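Side-chain contact in fucolectin-related protein (Streptococcus pneumoniae, PDB 2WMF), which probably cleaves blood-group antigen carbohydrates of the host as a family 98 glycoside hydrolase: residues E135-Y140 with Y173-I178. Residues are numbered along the deposited sequence; the frame is centred on the assembly and turned at random.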
# COMPACT_ATOMS: atom_id res chain seq x y z
N GLU A 135 -13.86 26.06 -10.11
CA GLU A 135 -15.07 25.96 -10.94
C GLU A 135 -15.57 24.53 -11.05
O GLU A 135 -16.76 24.28 -10.98
CB GLU A 135 -14.79 26.52 -12.35
CG GLU A 135 -14.62 28.02 -12.34
CD GLU A 135 -14.09 28.58 -13.68
OE1 GLU A 135 -13.74 27.79 -14.60
OE2 GLU A 135 -14.01 29.83 -13.79
N GLN A 136 -14.65 23.58 -11.20
CA GLN A 136 -15.06 22.21 -11.31
C GLN A 136 -15.66 21.68 -9.99
O GLN A 136 -16.65 20.96 -10.03
CB GLN A 136 -13.93 21.29 -11.83
CG GLN A 136 -13.21 21.75 -13.10
CD GLN A 136 -14.15 22.40 -14.13
OE1 GLN A 136 -15.17 21.81 -14.53
NE2 GLN A 136 -13.83 23.64 -14.52
N PHE A 137 -15.08 22.07 -8.84
CA PHE A 137 -15.67 21.69 -7.55
C PHE A 137 -17.09 22.26 -7.38
O PHE A 137 -17.96 21.61 -6.84
CB PHE A 137 -14.80 22.17 -6.38
CG PHE A 137 -13.59 21.33 -6.09
CD1 PHE A 137 -13.71 19.96 -5.88
CD2 PHE A 137 -12.34 21.93 -5.92
CE1 PHE A 137 -12.57 19.17 -5.56
CE2 PHE A 137 -11.22 21.15 -5.59
CZ PHE A 137 -11.35 19.76 -5.41
N GLN A 138 -17.29 23.48 -7.87
CA GLN A 138 -18.61 24.11 -7.76
C GLN A 138 -19.64 23.31 -8.55
O GLN A 138 -20.79 23.15 -8.13
CB GLN A 138 -18.57 25.54 -8.29
CG GLN A 138 -17.79 26.49 -7.46
CD GLN A 138 -17.78 27.87 -8.11
OE1 GLN A 138 -18.86 28.44 -8.35
NE2 GLN A 138 -16.58 28.41 -8.43
N LYS A 139 -19.25 22.85 -9.72
CA LYS A 139 -20.17 22.23 -10.65
C LYS A 139 -20.45 20.75 -10.39
O LYS A 139 -21.55 20.27 -10.68
CB LYS A 139 -19.64 22.42 -12.05
CG LYS A 139 -20.57 21.84 -13.10
CD LYS A 139 -20.42 22.48 -14.46
CE LYS A 139 -21.48 21.91 -15.40
NZ LYS A 139 -21.33 22.51 -16.76
N TYR A 140 -19.44 20.02 -9.89
CA TYR A 140 -19.50 18.56 -9.83
C TYR A 140 -19.39 18.05 -8.39
O TYR A 140 -18.29 18.04 -7.80
CB TYR A 140 -18.37 17.97 -10.68
CG TYR A 140 -18.48 18.28 -12.16
CD1 TYR A 140 -19.50 17.69 -12.93
CD2 TYR A 140 -17.66 19.23 -12.77
CE1 TYR A 140 -19.64 17.97 -14.26
CE2 TYR A 140 -17.80 19.53 -14.14
CZ TYR A 140 -18.82 18.90 -14.86
OH TYR A 140 -18.97 19.17 -16.19
N TYR A 173 -13.66 23.43 -0.53
CA TYR A 173 -14.76 22.59 -0.99
C TYR A 173 -14.86 21.25 -0.25
O TYR A 173 -15.61 20.39 -0.68
CB TYR A 173 -14.63 22.36 -2.53
CG TYR A 173 -14.93 23.64 -3.32
CD1 TYR A 173 -16.24 24.05 -3.50
CD2 TYR A 173 -13.90 24.47 -3.78
CE1 TYR A 173 -16.54 25.24 -4.17
CE2 TYR A 173 -14.18 25.66 -4.45
CZ TYR A 173 -15.50 26.05 -4.64
OH TYR A 173 -15.86 27.24 -5.28
N GLY A 174 -14.11 21.06 0.84
CA GLY A 174 -14.17 19.82 1.59
C GLY A 174 -13.56 18.63 0.88
O GLY A 174 -13.89 17.49 1.18
N ALA A 175 -12.66 18.93 -0.06
CA ALA A 175 -12.04 17.93 -0.88
C ALA A 175 -10.67 17.52 -0.35
O ALA A 175 -10.16 18.11 0.62
CB ALA A 175 -11.94 18.44 -2.32
N HIS A 176 -10.07 16.50 -0.99
CA HIS A 176 -8.72 16.03 -0.61
C HIS A 176 -7.69 16.23 -1.74
O HIS A 176 -7.98 15.96 -2.90
CB HIS A 176 -8.74 14.55 -0.23
CG HIS A 176 -9.39 14.27 1.09
ND1 HIS A 176 -10.74 13.98 1.23
CD2 HIS A 176 -8.86 14.24 2.34
CE1 HIS A 176 -11.01 13.81 2.52
NE2 HIS A 176 -9.87 13.95 3.21
N PHE A 177 -6.51 16.67 -1.35
CA PHE A 177 -5.33 16.72 -2.20
C PHE A 177 -4.47 15.54 -1.78
O PHE A 177 -4.07 15.42 -0.62
CB PHE A 177 -4.57 18.03 -1.99
CG PHE A 177 -3.38 18.23 -2.94
CD1 PHE A 177 -3.58 18.80 -4.18
CD2 PHE A 177 -2.10 17.76 -2.61
CE1 PHE A 177 -2.53 18.99 -5.08
CE2 PHE A 177 -1.05 17.94 -3.48
CZ PHE A 177 -1.25 18.53 -4.72
N ILE A 178 -4.20 14.67 -2.76
CA ILE A 178 -3.46 13.40 -2.50
C ILE A 178 -2.15 13.45 -3.28
O ILE A 178 -2.15 13.51 -4.51
CB ILE A 178 -4.28 12.16 -2.88
CG1 ILE A 178 -5.63 12.18 -2.14
CG2 ILE A 178 -3.48 10.84 -2.57
CD1 ILE A 178 -6.48 10.96 -2.37
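The rings of F137 and Y173 each take the other residue's CB over one face: F137 CB lies 3.6 Å from the centroid of the Y173 ring, and Y173 CB lies over a face of the F137 ring, 4.3 Å from its centroid. These two CH-pi contacts join helix 130-139 to the approach to strand 176-180 on the outside of the eight-stranded beta/alpha barrel. F137 comes from the last turn of helix 130-139, while Y173 follows helix 159-172 and precedes strand 176-180 in the chain. The ring planes are only 24° apart but slid past one another, with centroids separated by 5.4 Å, so the rings barely overlap and the exchange of methylenes carries the contact. Further out, the F137 ring meets the methyl of A175 obliquely, CE1 approaching A175 CB to 3.4 Å, just before the strand starts. L143 of strand 143-149 and V169 and C170 of helix 159-172 also touch F137, so its ring is buried against that strand and helix. Y173 carries its hydroxyl out to the more exposed side of helix 130-139, where D134, one turn before Q138, accepts hydrogen bonds from both Y173 OH and Q138 NE2 on its OD1. That shared carboxylate oxygen holds the two polar ends together. The Q138 amide plane runs nearly parallel to the tyrosine ring, and with chi1 at -69°, CG beside the backbone N, Q138 CG comes to 3.0 Å from Y173 OH.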